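Local structure of response regulator ChrA (Corynebacterium diphtheriae, 4YN8) at residues 52-55 with 56-59; 88-91 with 92-96; 158-161 with 162-165; 180-184 with 185-189; 192-195 with 196-200. The protein serves as the response regulator of a haem-sensing two-component system and probably binds DNA through a LuxR-type helix-turn-helix domain to regulate transcription. The protein carries 1 engineered substitution. All blocks are in the same frame, centred on the assembly; numbering follows the deposited sequence.

Overall arrangement
The five contacts are local and follow one another along the chain in two groups. Interactions 1 and 2 lie in the receiver domain, with centres about 12 Å apart. The first lies on strand 50-53 of the parallel sheet and the loop after it, the second forms helix 89-94 on the sheet's flank, and Ile55 packs on Ala92 where they touch. Interactions 3, 4 and 5 belong to the helical LuxR-type part, on helices 160-167, 171-185 and 190-199. Interactions 4 and 5 touch, centres about 10 Å apart, whereas interactions 1 and 3 are about 49 Å apart between centres. The magnesium site, probably the phosphorylation site, and the probable DNA-binding helices are therefore well separated.

Interaction 1 (52-55 with 56-59); sequences VTDI and QMPG. With MG (magnesium ion), chain F; SO4 (sulfate ion), chain B.
Met57 reaches back from the loop after strand 50-53 and lays its thioether against Thr53 and Asp54. Its methyl CE comes within 3.5 Å of Thr53 OG1, and its sulfur SD rests 3.8 Å from Asp54 CB. The chain runs straight as far as SD and then bends (chi3 -67°), turning the methyl toward the threonine. A long, unbranched apolar residue suits this buried place, where Ile11 of strand 6-11 also touches it.

Among the hydrogen bonds, Thr53 OG1 donates to Asp54 O over 2.9 Å, on a lone pair in the carbonyl plane, so the buried hydroxyl holds the Asp54 carbonyl. Metal binding comes next. Asp54 OD1 meets the magnesium ion at 2.3 Å, and Asp12, His14 and three waters bring the coordination to six. The same OD1 accepts from Lys103.

A sulfate, probably from the crystallisation liquor, is held by two successive peptide N-H groups: Gln56 N gives O3 a fairly straight bond of 3.1 Å (164°), and Ile55 N gives O4 one of 3.1 Å. Thr81, Thr85 and Lys103 also bind this anion.

Asp54 thus presents a carboxylate between a divalent cation and an anion pocket. This is consistent with Asp54 being the phosphoacceptor of a CheY-like receiver, and with the sulfate marking where a phosphoryl group would be received.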
loop_
_atom_site.group_PDB
_atom_site.type_symbol
_atom_site.label_atom_id
_atom_site.label_comp_id
_atom_site.label_asym_id
_atom_site.label_seq_id
_atom_site.Cartn_x
_atom_site.Cartn_y
_atom_site.Cartn_z
ATOM N N VAL A 52 -3.909 1.889 18.078
ATOM C CA VAL A 52 -3.590 2.909 17.082
ATOM C C VAL A 52 -2.207 2.563 16.557
ATOM O O VAL A 52 -1.232 2.571 17.308
ATOM C CB VAL A 52 -3.636 4.318 17.688
ATOM C CG1 VAL A 52 -3.209 5.376 16.677
ATOM C CG2 VAL A 52 -5.029 4.614 18.244
ATOM N N THR A 53 -2.106 2.263 15.256
ATOM C CA THR A 53 -0.847 1.743 14.712
ATOM C C THR A 53 -0.477 2.380 13.370
ATOM O O THR A 53 -1.345 2.777 12.663
ATOM C CB THR A 53 -0.890 0.198 14.523
ATOM O OG1 THR A 53 0.441 -0.297 14.163
ATOM C CG2 THR A 53 -1.838 -0.251 13.481
ATOM N N ASP A 54 0.845 2.538 13.221
ATOM C CA ASP A 54 1.647 2.734 12.008
ATOM C C ASP A 54 1.547 1.561 11.038
ATOM O O ASP A 54 1.191 0.449 11.450
ATOM C CB ASP A 54 3.132 2.671 12.614
ATOM C CG ASP A 54 4.124 3.345 11.840
ATOM O OD1 ASP A 54 4.120 4.622 11.743
ATOM O OD2 ASP A 54 5.024 2.623 11.386
ATOM N N ILE A 55 1.955 1.742 9.764
ATOM C CA ILE A 55 2.095 0.622 8.858
ATOM C C ILE A 55 3.525 0.039 8.873
ATOM O O ILE A 55 3.716 -1.145 9.182
ATOM C CB ILE A 55 1.728 1.003 7.397
ATOM C CG1 ILE A 55 0.357 1.639 7.325
ATOM C CG2 ILE A 55 1.933 -0.182 6.486
ATOM C CD1 ILE A 55 0.034 2.191 5.947
ATOM N N GLN A 56 4.524 0.871 8.590
ATOM C CA GLN A 56 5.922 0.458 8.374
ATOM C C GLN A 56 6.666 0.149 9.641
ATOM O O GLN A 56 7.129 1.049 10.262
ATOM C CB GLN A 56 6.678 1.639 7.739
ATOM C CG GLN A 56 6.071 2.123 6.463
ATOM C CD GLN A 56 6.982 3.097 5.749
ATOM O OE1 GLN A 56 6.786 4.335 5.787
ATOM N NE2 GLN A 56 8.010 2.542 5.133
ATOM N N MET A 57 6.783 -1.124 10.033
ATOM C CA MET A 57 7.548 -1.473 11.240
ATOM C C MET A 57 8.229 -2.813 10.989
ATOM O O MET A 57 7.629 -3.709 10.398
ATOM C CB MET A 57 6.624 -1.676 12.454
ATOM C CG MET A 57 5.773 -0.474 12.718
ATOM S SD MET A 57 4.628 -0.534 14.104
ATOM C CE MET A 57 3.513 -1.776 13.528
ATOM N N PRO A 58 9.447 -2.977 11.515
ATOM C CA PRO A 58 10.157 -4.233 11.325
ATOM C C PRO A 58 9.523 -5.322 12.186
ATOM O O PRO A 58 8.878 -5.053 13.209
ATOM C CB PRO A 58 11.571 -3.868 11.830
ATOM C CG PRO A 58 11.285 -3.076 13.060
ATOM C CD PRO A 58 10.062 -2.205 12.629
ATOM N N GLY A 59 9.683 -6.566 11.797
ATOM C CA GLY A 59 9.141 -7.659 12.557
ATOM C C GLY A 59 7.701 -7.852 12.182
ATOM O O GLY A 59 7.412 -8.520 11.207
HETATM MG MG MG F . 6.355 4.987 12.060
HETATM S S SO4 B . 3.539 4.794 7.806
HETATM O O1 SO4 B . 3.573 6.245 8.064
HETATM O O2 SO4 B . 4.036 4.541 6.452
HETATM O O3 SO4 B . 4.339 3.926 8.706
HETATM O O4 SO4 B . 2.100 4.279 7.904
HETATM O O HOH W 1 6.332 4.990 10.064
HETATM O O HOH W 2 6.294 2.820 12.403
HETATM O O HOH W 3 6.170 6.985 12.515
#

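Interaction 2 (88-91 with 92-96); sequences DILA and AVEAG
Glu94 N donates to Leu90 O over 2.8 Å, the shortest of the i to i+4 bonds that wind helix 89-94. This short helix is the connection of a beta-alpha-beta crossover between strands 77-81 and 99-102 of the receiver domain. Val93 N follows the same pattern onto Ile89 O, and Ala92 N onto Asp88 O; the last bond of the series, from Ala95 N to Ala91 O, is weak.

The helix starts at Asp88, a classic N-cap residue. Its OD1 takes the N-H of Ala91 at 3.1 Å by a nearly straight bond (166°), although the donor stands above the carboxylate plane and not in it. An aspartate is well chosen here, because its negative charge would be favoured by the amino end of the helix dipole. At the far end Gly96, with positive phi, turns the chain away, and its N bonds to Val93 O.

Two kinds of side chain divide the surface. Ala91, Ala92 and Ala95 are small enough to let the helix lie close to helix 62-72. Ile89, Leu90 and Val93 instead meet helix 126-136; within the turn Ile89 CG1 and Val93 CG2 are a loose 4.4 Å apart.

On the exposed side Leu90 and Glu94 slant across each other. With CG directed away from its own carbonyl carbon (chi1 -71°) and an extended chain, Glu94 runs back over the preceding turn, where its carboxyl carbon CD rests 3.8 Å from Leu90 CG.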
loop_
_atom_site.group_PDB
_atom_site.type_symbol
_atom_site.label_atom_id
_atom_site.label_comp_id
_atom_site.label_asym_id
_atom_site.label_seq_id
_atom_site.Cartn_x
_atom_site.Cartn_y
_atom_site.Cartn_z
ATOM N N ASP A 88 3.052 0.002 2.021
ATOM C CA ASP A 88 2.077 -0.616 1.145
ATOM C C ASP A 88 0.683 -0.217 1.581
ATOM O O ASP A 88 -0.022 -0.952 2.325
ATOM C CB ASP A 88 2.199 -2.132 1.158
ATOM C CG ASP A 88 1.492 -2.782 -0.009
ATOM O OD1 ASP A 88 0.609 -2.179 -0.656
ATOM O OD2 ASP A 88 1.836 -3.942 -0.250
ATOM N N ILE A 89 0.303 0.983 1.145
ATOM C CA ILE A 89 -0.970 1.556 1.586
ATOM C C ILE A 89 -2.149 0.700 1.065
ATOM O O ILE A 89 -3.139 0.546 1.791
ATOM C CB ILE A 89 -1.075 3.047 1.187
ATOM C CG1 ILE A 89 -2.382 3.673 1.732
ATOM C CG2 ILE A 89 -1.028 3.170 -0.310
ATOM C CD1 ILE A 89 -2.410 5.189 1.564
ATOM N N LEU A 90 -2.058 0.139 -0.130
ATOM C CA LEU A 90 -3.134 -0.713 -0.615
ATOM C C LEU A 90 -3.292 -1.952 0.285
ATOM O O LEU A 90 -4.415 -2.288 0.675
ATOM C CB LEU A 90 -2.922 -1.108 -2.040
ATOM C CG LEU A 90 -3.958 -2.093 -2.626
ATOM C CD1 LEU A 90 -5.347 -1.501 -2.572
ATOM C CD2 LEU A 90 -3.553 -2.491 -4.067
ATOM N N ALA A 91 -2.184 -2.614 0.622
ATOM C CA ALA A 91 -2.312 -3.793 1.524
ATOM C C ALA A 91 -2.892 -3.383 2.868
ATOM O O ALA A 91 -3.655 -4.165 3.465
ATOM C CB ALA A 91 -0.980 -4.503 1.698
ATOM N N ALA A 92 -2.534 -2.187 3.366
ATOM C CA ALA A 92 -3.064 -1.685 4.642
ATOM C C ALA A 92 -4.564 -1.473 4.576
ATOM O O ALA A 92 -5.312 -1.861 5.491
ATOM C CB ALA A 92 -2.364 -0.401 5.103
ATOM N N VAL A 93 -5.024 -0.878 3.468
ATOM C CA VAL A 93 -6.460 -0.672 3.292
ATOM C C VAL A 93 -7.172 -2.036 3.124
ATOM O O VAL A 93 -8.266 -2.281 3.688
ATOM C CB VAL A 93 -6.729 0.322 2.148
ATOM C CG1 VAL A 93 -8.229 0.404 1.803
ATOM C CG2 VAL A 93 -6.215 1.714 2.551
ATOM N N GLU A 94 -6.559 -2.930 2.380
ATOM C CA GLU A 94 -7.133 -4.281 2.184
ATOM C C GLU A 94 -7.236 -5.080 3.459
ATOM O O GLU A 94 -8.072 -5.980 3.561
ATOM C CB GLU A 94 -6.336 -5.060 1.167
ATOM C CG GLU A 94 -6.556 -4.497 -0.241
ATOM C CD GLU A 94 -5.699 -5.176 -1.305
ATOM O OE1 GLU A 94 -4.551 -5.595 -0.996
ATOM O OE2 GLU A 94 -6.189 -5.273 -2.463
ATOM N N ALA A 95 -6.445 -4.737 4.439
ATOM C CA ALA A 95 -6.503 -5.438 5.728
ATOM C C ALA A 95 -7.775 -5.178 6.490
ATOM O O ALA A 95 -8.110 -5.937 7.431
ATOM C CB ALA A 95 -5.290 -5.128 6.562
ATOM N N GLY A 96 -8.504 -4.116 6.158
ATOM C CA GLY A 96 -9.792 -3.878 6.797
ATOM C C GLY A 96 -9.791 -3.482 8.249
ATOM O O GLY A 96 -10.637 -3.957 9.070
#

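Interaction 3 (158-161 with 162-165); sequences LSNR and QLAA
Ser159 and Gln162 clasp each other in a capping box at the start of helix 160-167, the tight part of the contact. Ser159 OG receives Gln162 N at 3.1 Å, while Gln162 OE1 in turn accepts Ser159 N at 2.9 Å, nearly straight (170°) and on a lone pair in the amide plane. The serine hydroxyl can do this because it sits between its own N and carbonyl carbon (chi1 62°), facing the first turn. It also gives OE1 a weak bond. A short hydroxyl side chain and a glutamine suit these places: each satisfies a peptide N-H that the helix itself cannot.

Beside the cap the packing is apolar. Leu158 sends CB to 4.0 Å from Leu163 CD2, and its CG lies 3.8 Å from Gln162 CB. Leucines in these two positions form a hydrophobic staple that spans the helix start.

Towards solvent the contact is looser. The exposed Arg161 bends its chain to bring NH2 to 3.8 Å from Gln162 CG, but no hydrogen bond joins the two side chains, whose guanidinium and amide planes are 66° apart.

Helix 160-167 is followed by helix 171-185, and the two form the probable helix-turn-helix. Leu163 touches Val174 of helix 171-185 and Leu154 of helix 145-155, while Asn160 OD1 accepts from Arg190 at the start of helix 190-199.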
loop_
_atom_site.group_PDB
_atom_site.type_symbol
_atom_site.label_atom_id
_atom_site.label_comp_id
_atom_site.label_asym_id
_atom_site.label_seq_id
_atom_site.Cartn_x
_atom_site.Cartn_y
_atom_site.Cartn_z
ATOM N N LEU A 158 10.237 -13.411 -36.788
ATOM C CA LEU A 158 11.676 -13.427 -36.507
ATOM C C LEU A 158 11.948 -13.947 -35.121
ATOM O O LEU A 158 11.259 -13.599 -34.176
ATOM C CB LEU A 158 12.257 -12.025 -36.677
ATOM C CG LEU A 158 12.695 -11.633 -38.064
ATOM C CD1 LEU A 158 11.553 -11.526 -39.056
ATOM C CD2 LEU A 158 13.445 -10.324 -37.988
ATOM N N SER A 159 12.998 -14.751 -34.981
ATOM C CA SER A 159 13.506 -15.203 -33.684
ATOM C C SER A 159 14.261 -14.048 -33.013
ATOM O O SER A 159 14.598 -13.031 -33.661
ATOM C CB SER A 159 14.521 -16.341 -33.886
ATOM O OG SER A 159 15.630 -15.892 -34.637
ATOM N N ASN A 160 14.592 -14.232 -31.746
ATOM C CA ASN A 160 15.403 -13.244 -31.023
ATOM C C ASN A 160 16.720 -12.973 -31.731
ATOM O O ASN A 160 17.121 -11.823 -31.839
ATOM C CB ASN A 160 15.656 -13.723 -29.621
ATOM C CG ASN A 160 14.432 -13.652 -28.729
ATOM O OD1 ASN A 160 13.335 -13.213 -29.090
ATOM N ND2 ASN A 160 14.621 -14.105 -27.538
ATOM N N ARG A 161 17.355 -14.005 -32.309
ATOM C CA ARG A 161 18.631 -13.821 -33.001
ATOM C C ARG A 161 18.440 -13.032 -34.269
ATOM O O ARG A 161 19.243 -12.182 -34.621
ATOM C CB ARG A 161 19.312 -15.157 -33.359
ATOM C CG ARG A 161 20.699 -14.984 -33.999
ATOM C CD ARG A 161 21.305 -16.261 -34.638
ATOM N NE ARG A 161 20.405 -16.930 -35.608
ATOM C CZ ARG A 161 19.962 -16.410 -36.769
ATOM N NH1 ARG A 161 20.299 -15.173 -37.177
ATOM N NH2 ARG A 161 19.152 -17.138 -37.534
ATOM N N GLN A 162 17.359 -13.311 -34.984
ATOM C CA GLN A 162 17.100 -12.589 -36.195
ATOM C C GLN A 162 16.786 -11.120 -35.942
ATOM O O GLN A 162 17.141 -10.245 -36.749
ATOM C CB GLN A 162 15.939 -13.261 -36.950
ATOM C CG GLN A 162 16.379 -14.541 -37.657
ATOM C CD GLN A 162 15.207 -15.311 -38.207
ATOM O OE1 GLN A 162 14.184 -15.461 -37.553
ATOM N NE2 GLN A 162 15.385 -15.861 -39.368
ATOM N N LEU A 163 16.081 -10.866 -34.846
ATOM C CA LEU A 163 15.736 -9.522 -34.429
ATOM C C LEU A 163 16.996 -8.771 -34.112
ATOM O O LEU A 163 17.137 -7.652 -34.515
ATOM C CB LEU A 163 14.844 -9.519 -33.176
ATOM C CG LEU A 163 13.384 -9.934 -33.358
ATOM C CD1 LEU A 163 12.637 -10.095 -32.048
ATOM C CD2 LEU A 163 12.706 -8.912 -34.230
ATOM N N ALA A 164 17.899 -9.406 -33.377
ATOM C CA ALA A 164 19.168 -8.774 -33.011
ATOM C C ALA A 164 19.942 -8.386 -34.242
ATOM O O ALA A 164 20.468 -7.268 -34.339
ATOM C CB ALA A 164 19.970 -9.719 -32.129
ATOM N N ALA A 165 20.006 -9.294 -35.205
ATOM C CA ALA A 165 20.790 -9.061 -36.407
ATOM C C ALA A 165 20.185 -7.928 -37.244
ATOM O O ALA A 165 20.891 -7.031 -37.740
ATOM C CB ALA A 165 20.871 -10.353 -37.197
#

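Interaction 4 (180-184 with 185-189); sequences HIYSK and LGVDN. With SO4 (sulfate ion), chain D.
Tyr182 and Val187 are set nearly perpendicular where helix 171-185 ends, with Tyr182 CD1 4.0 Å from Val187 CG2. The methyl approaches the ring obliquely. Over one face of that ring runs the backbone of Asn189, whose carbonyl carbon C is 3.6 Å from Tyr182 CZ. A large flat residue suits the place, since its ring can cover this piece of backbone and still pack on helix 190-199. Its hydroxyl meets a sulfate, probably from the crystallisation liquor: Tyr182 OH donates to sulfate O1 at 2.6 Å, and O1 lies at the ring edge, in plane. Arg190 N holds the same anion.

The turn that follows is a Schellman motif. Val187 N bonds to Tyr182 O at 3.0 Å, almost straight (170°), and Gly186 N to Ser183 O at 3.3 Å, from above the carbonyl plane. Gly186 has positive phi, a conformation glycine takes up easily, and it lets the chain reverse so that Val187 folds back against the tyrosine.

On the inner side Ile181 and Leu185 run alongside each other in the same direction, with Ile181 CG2 3.7 Å from Leu185 CD1. A chi1 of -64° sets Leu185 CG beside its own backbone N and carries it back over the turn of Ile181. Branched apolar residues fit here because helix 145-155 receives both, Ile181 on Ile150 and each of the two on Leu151. Tyr182 and Val187 turn instead to helix 190-199, where they pack on Ala193.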
loop_
_atom_site.group_PDB
_atom_site.type_symbol
_atom_site.label_atom_id
_atom_site.label_comp_id
_atom_site.label_asym_id
_atom_site.label_seq_id
_atom_site.Cartn_x
_atom_site.Cartn_y
_atom_site.Cartn_z
ATOM N N HIS A 180 9.495 -6.115 -21.211
ATOM C CA HIS A 180 8.734 -4.930 -20.942
ATOM C C HIS A 180 7.484 -4.920 -21.804
ATOM O O HIS A 180 6.415 -4.556 -21.329
ATOM C CB HIS A 180 9.525 -3.678 -21.200
ATOM C CG HIS A 180 8.867 -2.449 -20.664
ATOM N ND1 HIS A 180 8.524 -1.379 -21.463
ATOM C CD2 HIS A 180 8.467 -2.125 -19.408
ATOM C CE1 HIS A 180 7.967 -0.440 -20.722
ATOM N NE2 HIS A 180 7.908 -0.872 -19.473
ATOM N N ILE A 181 7.625 -5.350 -23.060
ATOM C CA ILE A 181 6.466 -5.344 -23.975
ATOM C C ILE A 181 5.395 -6.299 -23.462
ATOM O O ILE A 181 4.172 -5.944 -23.442
ATOM C CB ILE A 181 6.929 -5.747 -25.416
ATOM C CG1 ILE A 181 7.722 -4.640 -26.078
ATOM C CG2 ILE A 181 5.748 -6.152 -26.279
ATOM C CD1 ILE A 181 8.641 -5.119 -27.194
ATOM N N TYR A 182 5.797 -7.490 -23.047
ATOM C CA TYR A 182 4.850 -8.512 -22.587
ATOM C C TYR A 182 4.116 -8.027 -21.366
ATOM O O TYR A 182 2.909 -8.251 -21.196
ATOM C CB TYR A 182 5.590 -9.816 -22.244
ATOM C CG TYR A 182 6.184 -10.585 -23.401
ATOM C CD1 TYR A 182 6.031 -10.181 -24.721
ATOM C CD2 TYR A 182 6.912 -11.735 -23.169
ATOM C CE1 TYR A 182 6.617 -10.894 -25.759
ATOM C CE2 TYR A 182 7.463 -12.449 -24.195
ATOM C CZ TYR A 182 7.344 -12.012 -25.482
ATOM O OH TYR A 182 7.935 -12.728 -26.494
ATOM N N SER A 183 4.834 -7.331 -20.501
ATOM C CA SER A 183 4.204 -6.749 -19.312
ATOM C C SER A 183 3.131 -5.701 -19.711
ATOM O O SER A 183 1.999 -5.770 -19.234
ATOM C CB SER A 183 5.278 -6.217 -18.361
ATOM O OG SER A 183 4.753 -5.224 -17.504
ATOM N N LYS A 184 3.448 -4.797 -20.630
ATOM C CA LYS A 184 2.521 -3.773 -21.109
ATOM C C LYS A 184 1.287 -4.362 -21.796
ATOM O O LYS A 184 0.184 -3.791 -21.707
ATOM C CB LYS A 184 3.212 -2.827 -22.100
ATOM C CG LYS A 184 4.463 -2.142 -21.573
ATOM C CD LYS A 184 4.099 -1.028 -20.646
ATOM C CE LYS A 184 3.763 0.213 -21.444
ATOM N NZ LYS A 184 3.001 1.142 -20.582
ATOM N N LEU A 185 1.498 -5.449 -22.517
ATOM C CA LEU A 185 0.427 -6.141 -23.271
ATOM C C LEU A 185 -0.393 -7.124 -22.442
ATOM O O LEU A 185 -1.415 -7.615 -22.910
ATOM C CB LEU A 185 1.023 -6.850 -24.493
ATOM C CG LEU A 185 1.637 -5.890 -25.517
ATOM C CD1 LEU A 185 2.143 -6.702 -26.702
ATOM C CD2 LEU A 185 0.660 -4.843 -25.993
ATOM N N GLY A 186 0.078 -7.466 -21.243
ATOM C CA GLY A 186 -0.611 -8.454 -20.411
ATOM C C GLY A 186 -0.459 -9.877 -20.874
ATOM O O GLY A 186 -1.396 -10.679 -20.756
ATOM N N VAL A 187 0.698 -10.234 -21.445
ATOM C CA VAL A 187 0.891 -11.565 -22.026
ATOM C C VAL A 187 2.213 -12.105 -21.543
ATOM O O VAL A 187 2.967 -11.387 -20.892
ATOM C CB VAL A 187 0.889 -11.530 -23.576
ATOM C CG1 VAL A 187 -0.409 -10.909 -24.087
ATOM C CG2 VAL A 187 2.072 -10.732 -24.109
ATOM N N ASP A 188 2.522 -13.344 -21.896
ATOM C CA ASP A 188 3.813 -13.915 -21.464
ATOM C C ASP A 188 4.543 -14.708 -22.530
ATOM O O ASP A 188 5.490 -15.438 -22.229
ATOM C CB ASP A 188 3.600 -14.759 -20.203
ATOM C CG ASP A 188 2.846 -16.042 -20.476
ATOM O OD1 ASP A 188 2.682 -16.439 -21.639
ATOM O OD2 ASP A 188 2.412 -16.698 -19.489
ATOM N N ASN A 189 4.152 -14.565 -23.791
ATOM C CA ASN A 189 4.873 -15.165 -24.867
ATOM C C ASN A 189 4.660 -14.375 -26.159
ATOM O O ASN A 189 3.747 -13.540 -26.250
ATOM C CB ASN A 189 4.431 -16.611 -25.094
ATOM C CG ASN A 189 2.963 -16.715 -25.457
ATOM O OD1 ASN A 189 2.094 -16.821 -24.582
ATOM N ND2 ASN A 189 2.677 -16.698 -26.718
HETATM S S SO4 D . 8.943 -16.057 -25.907
HETATM O O1 SO4 D . 9.484 -14.754 -26.390
HETATM O O2 SO4 D . 9.863 -17.152 -26.185
HETATM O O3 SO4 D . 8.801 -15.743 -24.488
HETATM O O4 SO4 D . 7.676 -16.500 -26.495
#

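Interaction 5 (192-195 with 196-200); sequences AAIT and AARQQ
Arg198 lies over Ile194 one turn earlier in helix 190-199: Ile194 CG2 sits over one face of the guanidinium, toward its rim, at 3.7 Å from Arg198 NE. The polar edge of the group is satisfied outside this stretch, since NE makes a salt bridge to Glu155 of helix 145-155 and NH2 too has a hydrogen-bond partner elsewhere. The extended chain of the arginine runs back along the helix to meet both the isoleucine and the glutamate. An arginine fits well, combining a long apolar stem with a flat cation, and Ile194 itself touches Glu155 and Leu154.

The backbone is helical through Gln199. Each N-H from Ala196 to Gln199 bonds to the carbonyl four residues back, as Arg198 N does to Ile194 O at 2.9 Å. Gln200 N then reaches Ala196 O, and the side chain of Arg201 donates to Arg198 O near the helix end.

On the exposed face Thr195 and Gln199 run alongside each other. The methyl CG2 of Thr195 is 3.6 Å from Gln199 NE2, while OG1 stands beside its own N (chi1 -59°) and makes a weak bond back to Thr191 O. The inner positions are alanines, whose short side chains allow close approach: Ala193 packs on Leu185, Ala196 on Val187, and Ala197 on Ile203.

The chemistry divides accordingly: the alanine methyls meet apolar side chains of the same chain, and Arg198, with an isoleucine methyl over one guanidinium face, would tie the last helix to helix 145-155 by charge.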
loop_
_atom_site.group_PDB
_atom_site.type_symbol
_atom_site.label_atom_id
_atom_site.label_comp_id
_atom_site.label_asym_id
_atom_site.label_seq_id
_atom_site.Cartn_x
_atom_site.Cartn_y
_atom_site.Cartn_z
ATOM N N ALA A 192 1.186 -14.610 -28.230
ATOM C CA ALA A 192 0.138 -13.857 -27.567
ATOM C C ALA A 192 0.396 -12.348 -27.690
ATOM O O ALA A 192 -0.552 -11.550 -27.730
ATOM C CB ALA A 192 0.023 -14.233 -26.101
ATOM N N ALA A 193 1.682 -11.964 -27.682
ATOM C CA ALA A 193 2.040 -10.576 -27.882
ATOM C C ALA A 193 1.586 -10.051 -29.238
ATOM O O ALA A 193 1.125 -8.912 -29.360
ATOM C CB ALA A 193 3.535 -10.360 -27.751
ATOM N N ILE A 194 1.767 -10.854 -30.253
ATOM C CA ILE A 194 1.341 -10.444 -31.577
ATOM C C ILE A 194 -0.180 -10.294 -31.626
ATOM O O ILE A 194 -0.678 -9.292 -32.154
ATOM C CB ILE A 194 1.803 -11.414 -32.684
ATOM C CG1 ILE A 194 3.337 -11.380 -32.831
ATOM C CG2 ILE A 194 1.153 -11.076 -34.033
ATOM C CD1 ILE A 194 3.845 -10.006 -33.229
ATOM N N THR A 195 -0.895 -11.282 -31.106
ATOM C CA THR A 195 -2.371 -11.164 -31.010
ATOM C C THR A 195 -2.810 -9.913 -30.248
ATOM O O THR A 195 -3.679 -9.167 -30.727
ATOM C CB THR A 195 -2.966 -12.406 -30.337
ATOM O OG1 THR A 195 -2.602 -13.524 -31.128
ATOM C CG2 THR A 195 -4.458 -12.329 -30.251
ATOM N N ALA A 196 -2.207 -9.637 -29.107
ATOM C CA ALA A 196 -2.575 -8.455 -28.354
ATOM C C ALA A 196 -2.242 -7.171 -29.112
ATOM O O ALA A 196 -3.001 -6.217 -29.081
ATOM C CB ALA A 196 -1.912 -8.437 -26.986
ATOM N N ALA A 197 -1.084 -7.148 -29.787
ATOM C CA ALA A 197 -0.651 -5.961 -30.504
ATOM C C ALA A 197 -1.599 -5.693 -31.677
ATOM O O ALA A 197 -1.881 -4.559 -31.999
ATOM C CB ALA A 197 0.742 -6.141 -31.022
ATOM N N ARG A 198 -2.092 -6.762 -32.279
ATOM C CA ARG A 198 -3.108 -6.615 -33.349
ATOM C C ARG A 198 -4.472 -6.123 -32.823
ATOM O O ARG A 198 -5.055 -5.204 -33.433
ATOM C CB ARG A 198 -3.306 -7.934 -34.098
ATOM C CG ARG A 198 -2.123 -8.329 -34.922
ATOM C CD ARG A 198 -2.308 -9.696 -35.512
ATOM N NE ARG A 198 -1.342 -9.970 -36.571
ATOM C CZ ARG A 198 -1.192 -11.162 -37.123
ATOM N NH1 ARG A 198 -1.945 -12.180 -36.699
ATOM N NH2 ARG A 198 -0.333 -11.284 -38.126
ATOM N N GLN A 199 -4.939 -6.677 -31.700
ATOM C CA GLN A 199 -6.208 -6.256 -31.109
ATOM C C GLN A 199 -6.143 -4.807 -30.683
ATOM O O GLN A 199 -7.106 -4.027 -30.839
ATOM C CB GLN A 199 -6.522 -7.123 -29.899
ATOM C CG GLN A 199 -6.855 -8.534 -30.320
ATOM C CD GLN A 199 -6.953 -9.474 -29.159
ATOM O OE1 GLN A 199 -6.463 -9.167 -28.057
ATOM N NE2 GLN A 199 -7.558 -10.643 -29.382
ATOM N N GLN A 200 -4.973 -4.423 -30.196
ATOM C CA GLN A 200 -4.757 -3.075 -29.702
ATOM C C GLN A 200 -4.378 -2.060 -30.767
ATOM O O GLN A 200 -4.207 -0.844 -30.512
ATOM C CB GLN A 200 -3.709 -3.101 -28.575
ATOM C CG GLN A 200 -4.239 -3.791 -27.353
ATOM C CD GLN A 200 -3.328 -3.756 -26.168
ATOM O OE1 GLN A 200 -2.599 -2.793 -25.986
ATOM N NE2 GLN A 200 -3.342 -4.844 -25.358
#